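Local coordinates for B-cell lymphoma 3 protein (Homo sapiens, PDB 1K1A) that regulates transcription of NF-kappa-B target genes, inhibiting nuclear translocation of the p50 subunit when in the cytoplasm and acting as a transcriptional activator in the nucleus, at residues A[23-26]-A[27-31]; A[197-200]-A[201-205]; A[215-219]-A[220-224]. All coordinates share one frame; numbering follows the deposited sequence.

Interaction 1: A[23-26]-A[27-31]; sequences PAVH and RLVNL
R27 reaches back over the preceding turn to P23 and A24 in helix 22-34, part of the first repeat of the ankyrin repeat domain. Its backbone N donates to P23 O at 3.0 Å, while the long side chain bends at chi3 (96°) and brings the guanidinium round to A24. There NH2 lies 2.6 Å from A24 O, which sits at the edge of the guanidinium and in its plane; the N-H is poorly aimed, so the bond is weak. The short A24 side chain lies against the folded-back guanidinium, its CB 3.6 Å from R27 NH2. L28 donates its N to the same oxygen, A24 O, at 2.9 Å, giving it two donors. L28 also packs with A24 and V25 on A16 of helix 12-18, a suitable place for apolar side chains. V29 follows, its N bonded to V25 O. The two valines meet methyl to methyl, V25 CG1 to V29 CG2 at 4.1 Å, and both bear on L64 of helix 59-67. N30 gives its N to H26 O. N30 CG lies beside its own backbone N (chi1 -69°), which brings the amide back toward H26; amide and ring planes are 89° apart. Where these two polar groups meet, N30 ND2 lies 3.4 Å from H26 CD2.

Interaction 2: A[197-200]-A[201-205]; sequences PLVR and TLVRS
R200 and R204 meet through the backbone oxygen of the first and the aliphatic stem of the second, R204 CG lying 3.5 Å from R200 O, while neither flat guanidinium takes part: no atom of the opposing segment sits against a face or at an edge of either. Both chains run extended from CG to NE, which carries the charged ends off the helix, and R200 NE stays 6.9 Å from R204 NH2. Such long, like-charged side chains suit a solvent-facing side. The R200 guanidinium does come near that of R227, where the like charges probably disfavour closer approach.

The backbone supplies regular alpha-helical bonds, with L202 N donating to L198 O at 2.9 Å and V203 N to V199 O at 3.0 Å. T201 adds a side-chain bond. With OG1 beside its own backbone N (chi1 -78°), the hydroxyl is placed to donate weakly to P197 O at 3.4 Å; the T201 N-H bonds to that same oxygen at 3.1 Å. P197 gives up an N-H but loses little, since the first turn of a helix has no earlier carbonyl to bond. At the other end the helix runs out at S205, whose OG donates to T201 O at 2.9 Å, a compact hydroxyl serving a carbonyl where the backbone bonds of S205 are weak.

The apolar residues divide the remaining sides among neighbours. V199 CG1 touches V203 CG2 at 4.2 Å, and both valines bear on L232 of helix 226-232. L198 and L202 pack on A190 of helix 186-193, and T201 lies against L163, Q167 and L170 of helix 163-171, so helix 196-204 is wedged among three helices in a chain without strands.

Interaction 3: A[215-219]-A[220-224]; sequences HNDTP and LMVAR
M221 folds back over T218, each using its backbone N and its side chain to bond the other. T218 OG1 sits between its own backbone N and carbonyl carbon (chi1 58°), where it weakly accepts M221 N at 3.3 Å. In return the methionine chain, bent at chi3 (58°), lays SD 3.5 Å from T218 N, which donates to the sulfur in another weak bond. A flexible thioether suits this place because it can curl back as an acceptor. Beyond the sulfur, M221 CE ends 3.2 Å from D217 OD1. The other carboxylate oxygen, D217 OD2, approaches V222 CG1 at 3.5 Å and takes a hydrogen bond from H215 ND1; the donor lies above the carboxylate plane, whereas the oxygen is in the plane of the imidazole ring.

P219, the other large contributor, suits the place just before the turn of L220 to A223: its ring fixes phi near -56°, and its missing N-H is not needed there. T218 O receives V222 N at 3.2 Å, nearly in line with the C=O bond, and M221 N weakly. P219 O accepts S191 OG from helix 186-193.

The turn is of type I, L220 packing on I229 and L232 of helix 226-232. The T-P-L sequence is that of the ankyrin TPLH motif, with M221 at the histidine position; the weak bonds exchanged by T218 and M221 are reminiscent of those that threonine and histidine exchange there.

In the fold
From the N terminus, interaction 1 comes first, in helix 22-34 of ankyrin repeat 1; interaction 2 follows in helix 196-204 of repeat 6, and interaction 3 in the loop of repeat 7 ahead of helix 226-232. Each joins adjoining residues, so none closes a long loop, and the three run in series without nesting or crossing. Interaction 1 lies on the opposite side of the chain's centre from the other two, its centre 53 Å from that of interaction 2. Interactions 2 and 3 come within about 8 Å at their nearest atoms without touching. Helices 186-193 and 226-232 pack against both, tying repeats 6 and 7 together.

Interaction 1: A[23-26]-A[27-31]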
loop_
_atom_site.group_PDB
_atom_site.type_symbol
_atom_site.label_atom_id
_atom_site.label_comp_id
_atom_site.label_asym_id
_atom_site.label_seq_id
_atom_site.Cartn_x
_atom_site.Cartn_y
_atom_site.Cartn_z
ATOM N N PRO A 23 28.325 -8.337 4.782
ATOM C CA PRO A 23 29.353 -9.313 4.400
ATOM C C PRO A 23 28.956 -10.753 4.748
ATOM O O PRO A 23 29.176 -11.650 3.928
ATOM C CB PRO A 23 30.577 -8.878 5.224
ATOM C CG PRO A 23 30.369 -7.426 5.463
ATOM C CD PRO A 23 28.869 -7.254 5.616
ATOM N N ALA A 24 28.384 -10.973 5.932
ATOM C CA ALA A 24 27.953 -12.319 6.324
ATOM C C ALA A 24 26.809 -12.803 5.431
ATOM O O ALA A 24 26.758 -13.980 5.043
ATOM C CB ALA A 24 27.548 -12.363 7.796
ATOM N N VAL A 25 25.911 -11.887 5.087
ATOM C CA VAL A 25 24.793 -12.215 4.209
ATOM C C VAL A 25 25.313 -12.702 2.868
ATOM O O VAL A 25 24.876 -13.736 2.358
ATOM C CB VAL A 25 23.883 -11.002 3.990
ATOM C CG1 VAL A 25 22.874 -11.271 2.861
ATOM C CG2 VAL A 25 23.171 -10.653 5.287
ATOM N N HIS A 26 26.255 -11.956 2.302
ATOM C CA HIS A 26 26.852 -12.319 1.029
ATOM C C HIS A 26 27.473 -13.716 1.109
ATOM O O HIS A 26 27.231 -14.572 0.253
ATOM C CB HIS A 26 27.913 -11.289 0.641
ATOM C CG HIS A 26 28.228 -11.262 -0.822
ATOM N ND1 HIS A 26 27.585 -10.421 -1.705
ATOM C CD2 HIS A 26 29.138 -11.951 -1.552
ATOM C CE1 HIS A 26 28.072 -10.606 -2.920
ATOM N NE2 HIS A 26 29.019 -11.527 -2.854
ATOM N N ARG A 27 28.277 -13.944 2.140
ATOM C CA ARG A 27 28.923 -15.241 2.316
ATOM C C ARG A 27 27.895 -16.374 2.369
ATOM O O ARG A 27 28.037 -17.397 1.683
ATOM C CB ARG A 27 29.780 -15.233 3.583
ATOM C CG ARG A 27 30.083 -16.614 4.159
ATOM C CD ARG A 27 31.133 -16.597 5.284
ATOM N NE ARG A 27 30.583 -16.560 6.647
ATOM C CZ ARG A 27 29.443 -15.968 7.016
ATOM N NH1 ARG A 27 29.068 -16.001 8.288
ATOM N NH2 ARG A 27 28.680 -15.347 6.128
ATOM N N LEU A 28 26.852 -16.174 3.166
ATOM C CA LEU A 28 25.788 -17.159 3.326
ATOM C C LEU A 28 24.968 -17.380 2.045
ATOM O O LEU A 28 24.530 -18.500 1.760
ATOM C CB LEU A 28 24.861 -16.748 4.468
ATOM C CG LEU A 28 25.417 -16.962 5.872
ATOM C CD1 LEU A 28 24.510 -16.307 6.900
ATOM C CD2 LEU A 28 25.555 -18.447 6.154
ATOM N N VAL A 29 24.739 -16.311 1.294
ATOM C CA VAL A 29 24.023 -16.432 0.028
ATOM C C VAL A 29 24.818 -17.314 -0.949
ATOM O O VAL A 29 24.254 -18.197 -1.603
ATOM C CB VAL A 29 23.705 -15.059 -0.583
ATOM C CG1 VAL A 29 23.362 -15.194 -2.070
ATOM C CG2 VAL A 29 22.553 -14.393 0.195
ATOM N N ASN A 30 26.129 -17.092 -1.010
ATOM C CA ASN A 30 27.010 -17.923 -1.826
ATOM C C ASN A 30 26.971 -19.387 -1.386
ATOM O O ASN A 30 26.893 -20.291 -2.215
ATOM C CB ASN A 30 28.451 -17.390 -1.787
ATOM C CG ASN A 30 28.601 -16.063 -2.509
ATOM O OD1 ASN A 30 27.841 -15.755 -3.434
ATOM N ND2 ASN A 30 29.575 -15.263 -2.085
ATOM N N LEU A 31 27.009 -19.611 -0.077
ATOM C CA LEU A 31 26.948 -20.958 0.488
ATOM C C LEU A 31 25.633 -21.667 0.154
ATOM O O LEU A 31 25.625 -22.848 -0.183
ATOM C CB LEU A 31 27.125 -20.902 2.004
ATOM C CG LEU A 31 28.400 -21.501 2.595
ATOM C CD1 LEU A 31 29.138 -20.469 3.434
ATOM C CD2 LEU A 31 28.045 -22.729 3.450
#

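Interaction 2: A[197-200]-A[201-205]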
loop_
_atom_site.group_PDB
_atom_site.type_symbol
_atom_site.label_atom_id
_atom_site.label_comp_id
_atom_site.label_asym_id
_atom_site.label_seq_id
_atom_site.Cartn_x
_atom_site.Cartn_y
_atom_site.Cartn_z
ATOM N N PRO A 197 -12.633 21.219 4.080
ATOM C CA PRO A 197 -11.509 21.255 3.133
ATOM C C PRO A 197 -11.602 20.130 2.105
ATOM O O PRO A 197 -11.278 20.338 0.930
ATOM C CB PRO A 197 -10.286 21.063 4.032
ATOM C CG PRO A 197 -10.736 21.534 5.381
ATOM C CD PRO A 197 -12.174 21.136 5.478
ATOM N N LEU A 198 -12.059 18.958 2.541
ATOM C CA LEU A 198 -12.207 17.820 1.642
ATOM C C LEU A 198 -13.380 18.009 0.685
ATOM O O LEU A 198 -13.294 17.649 -0.484
ATOM C CB LEU A 198 -12.356 16.511 2.425
ATOM C CG LEU A 198 -11.034 15.810 2.785
ATOM C CD1 LEU A 198 -10.178 16.685 3.680
ATOM C CD2 LEU A 198 -11.273 14.445 3.424
ATOM N N VAL A 199 -14.482 18.553 1.186
ATOM C CA VAL A 199 -15.632 18.802 0.334
ATOM C C VAL A 199 -15.216 19.754 -0.784
ATOM O O VAL A 199 -15.505 19.514 -1.959
ATOM C CB VAL A 199 -16.833 19.383 1.125
ATOM C CG1 VAL A 199 -18.006 19.650 0.191
ATOM C CG2 VAL A 199 -17.255 18.425 2.236
ATOM N N ARG A 200 -14.505 20.817 -0.420
ATOM C CA ARG A 200 -14.056 21.799 -1.403
ATOM C C ARG A 200 -13.170 21.160 -2.465
ATOM O O ARG A 200 -13.343 21.417 -3.660
ATOM C CB ARG A 200 -13.290 22.944 -0.734
ATOM C CG ARG A 200 -14.170 23.959 0.003
ATOM C CD ARG A 200 -13.385 25.028 0.764
ATOM N NE ARG A 200 -14.248 25.815 1.641
ATOM C CZ ARG A 200 -14.139 25.859 2.960
ATOM N NH1 ARG A 200 -13.186 25.167 3.584
ATOM N NH2 ARG A 200 -14.989 26.595 3.665
ATOM N N THR A 201 -12.215 20.349 -2.021
ATOM C CA THR A 201 -11.277 19.695 -2.932
ATOM C C THR A 201 -11.975 18.715 -3.888
ATOM O O THR A 201 -11.748 18.754 -5.094
ATOM C CB THR A 201 -10.161 18.996 -2.138
ATOM O OG1 THR A 201 -9.213 19.976 -1.690
ATOM C CG2 THR A 201 -9.331 18.103 -3.044
ATOM N N LEU A 202 -12.816 17.840 -3.346
ATOM C CA LEU A 202 -13.557 16.883 -4.177
ATOM C C LEU A 202 -14.467 17.564 -5.219
ATOM O O LEU A 202 -14.517 17.148 -6.367
ATOM C CB LEU A 202 -14.382 15.924 -3.307
ATOM C CG LEU A 202 -13.606 15.007 -2.352
ATOM C CD1 LEU A 202 -14.537 14.354 -1.332
ATOM C CD2 LEU A 202 -12.821 13.946 -3.125
ATOM N N VAL A 203 -15.199 18.596 -4.809
ATOM C CA VAL A 203 -16.116 19.285 -5.724
ATOM C C VAL A 203 -15.371 19.960 -6.872
ATOM O O VAL A 203 -15.776 19.871 -8.027
ATOM C CB VAL A 203 -16.990 20.343 -4.989
ATOM C CG1 VAL A 203 -17.745 21.217 -5.998
ATOM C CG2 VAL A 203 -17.965 19.665 -4.040
ATOM N N ARG A 204 -14.271 20.618 -6.559
ATOM C CA ARG A 204 -13.504 21.279 -7.594
ATOM C C ARG A 204 -12.868 20.262 -8.533
ATOM O O ARG A 204 -12.579 20.575 -9.681
ATOM C CB ARG A 204 -12.425 22.154 -6.990
ATOM C CG ARG A 204 -12.945 23.447 -6.427
ATOM C CD ARG A 204 -11.850 24.416 -6.086
ATOM N NE ARG A 204 -12.379 25.675 -5.588
ATOM C CZ ARG A 204 -11.629 26.641 -5.095
ATOM N NH1 ARG A 204 -10.317 26.484 -5.035
ATOM N NH2 ARG A 204 -12.186 27.766 -4.662
ATOM N N SER A 205 -12.658 19.049 -8.036
ATOM C CA SER A 205 -12.039 17.992 -8.829
ATOM C C SER A 205 -13.060 17.182 -9.600
ATOM O O SER A 205 -12.717 16.166 -10.213
ATOM C CB SER A 205 -11.206 17.072 -7.944
ATOM O OG SER A 205 -10.139 17.791 -7.366
#

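Interaction 3: A[215-219]-A[220-224]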
loop_
_atom_site.group_PDB
_atom_site.type_symbol
_atom_site.label_atom_id
_atom_site.label_comp_id
_atom_site.label_asym_id
_atom_site.label_seq_id
_atom_site.Cartn_x
_atom_site.Cartn_y
_atom_site.Cartn_z
ATOM N N HIS A 215 -29.410 3.945 -0.043
ATOM C CA HIS A 215 -30.454 4.534 0.786
ATOM C C HIS A 215 -31.151 5.643 0.003
ATOM O O HIS A 215 -32.061 6.301 0.512
ATOM C CB HIS A 215 -29.855 5.072 2.097
ATOM C CG HIS A 215 -30.874 5.532 3.096
ATOM N ND1 HIS A 215 -30.789 6.751 3.739
ATOM C CD2 HIS A 215 -31.990 4.933 3.577
ATOM C CE1 HIS A 215 -31.811 6.884 4.567
ATOM N NE2 HIS A 215 -32.557 5.797 4.484
ATOM N N ASN A 216 -30.722 5.835 -1.241
ATOM C CA ASN A 216 -31.285 6.869 -2.116
ATOM C C ASN A 216 -30.849 8.278 -1.716
ATOM O O ASN A 216 -31.448 9.261 -2.133
ATOM C CB ASN A 216 -32.819 6.782 -2.169
ATOM C CG ASN A 216 -33.321 5.453 -2.726
ATOM O OD1 ASN A 216 -34.485 5.082 -2.530
ATOM N ND2 ASN A 216 -32.451 4.736 -3.426
ATOM N N ASP A 217 -29.800 8.366 -0.910
ATOM C CA ASP A 217 -29.254 9.648 -0.469
ATOM C C ASP A 217 -28.182 10.154 -1.439
ATOM O O ASP A 217 -27.391 9.364 -1.956
ATOM C CB ASP A 217 -28.594 9.480 0.898
ATOM C CG ASP A 217 -29.549 9.680 2.049
ATOM O OD1 ASP A 217 -30.691 10.132 1.829
ATOM O OD2 ASP A 217 -29.226 9.417 3.224
ATOM N N THR A 218 -28.159 11.465 -1.686
ATOM C CA THR A 218 -27.065 12.082 -2.442
ATOM C C THR A 218 -26.197 12.828 -1.437
ATOM O O THR A 218 -26.628 13.078 -0.313
ATOM C CB THR A 218 -27.591 13.090 -3.486
ATOM O OG1 THR A 218 -28.371 14.102 -2.828
ATOM C CG2 THR A 218 -28.560 12.437 -4.455
ATOM N N PRO A 219 -24.983 13.201 -1.827
ATOM C CA PRO A 219 -24.117 13.964 -0.926
ATOM C C PRO A 219 -24.825 15.239 -0.459
ATOM O O PRO A 219 -24.603 15.710 0.659
ATOM C CB PRO A 219 -22.908 14.296 -1.805
ATOM C CG PRO A 219 -22.883 13.197 -2.818
ATOM C CD PRO A 219 -24.334 12.922 -3.121
ATOM N N LEU A 220 -25.681 15.787 -1.311
ATOM C CA LEU A 220 -26.431 16.976 -0.945
ATOM C C LEU A 220 -27.375 16.663 0.223
ATOM O O LEU A 220 -27.455 17.422 1.194
ATOM C CB LEU A 220 -27.217 17.509 -2.148
ATOM C CG LEU A 220 -27.044 18.999 -2.447
ATOM C CD1 LEU A 220 -28.196 19.515 -3.314
ATOM C CD2 LEU A 220 -26.936 19.804 -1.163
ATOM N N MET A 221 -28.058 15.524 0.145
ATOM C CA MET A 221 -29.036 15.140 1.164
ATOM C C MET A 221 -28.442 14.784 2.524
ATOM O O MET A 221 -29.146 14.814 3.528
ATOM C CB MET A 221 -29.914 14.000 0.662
ATOM C CG MET A 221 -30.739 14.371 -0.545
ATOM S SD MET A 221 -31.369 12.930 -1.367
ATOM C CE MET A 221 -32.290 12.176 -0.034
ATOM N N VAL A 222 -27.158 14.433 2.560
ATOM C CA VAL A 222 -26.520 14.092 3.828
ATOM C C VAL A 222 -25.652 15.234 4.361
ATOM O O VAL A 222 -24.983 15.078 5.371
ATOM C CB VAL A 222 -25.669 12.804 3.732
ATOM C CG1 VAL A 222 -26.514 11.630 3.252
ATOM C CG2 VAL A 222 -24.450 13.019 2.829
ATOM N N ALA A 223 -25.677 16.374 3.682
ATOM C CA ALA A 223 -24.868 17.519 4.085
ATOM C C ALA A 223 -25.045 17.790 5.570
ATOM O O ALA A 223 -26.169 17.923 6.057
ATOM C CB ALA A 223 -25.235 18.735 3.275
ATOM N N ARG A 224 -23.936 17.877 6.291
ATOM C CA ARG A 224 -24.002 18.053 7.734
ATOM C C ARG A 224 -24.445 19.451 8.177
ATOM O O ARG A 224 -25.011 19.611 9.257
ATOM C CB ARG A 224 -22.668 17.695 8.378
ATOM C CG ARG A 224 -22.787 17.358 9.843
ATOM C CD ARG A 224 -21.583 16.649 10.413
ATOM N NE ARG A 224 -21.859 16.088 11.731
ATOM C CZ ARG A 224 -20.936 15.899 12.660
ATOM N NH1 ARG A 224 -19.675 16.225 12.415
ATOM N NH2 ARG A 224 -21.270 15.382 13.837
#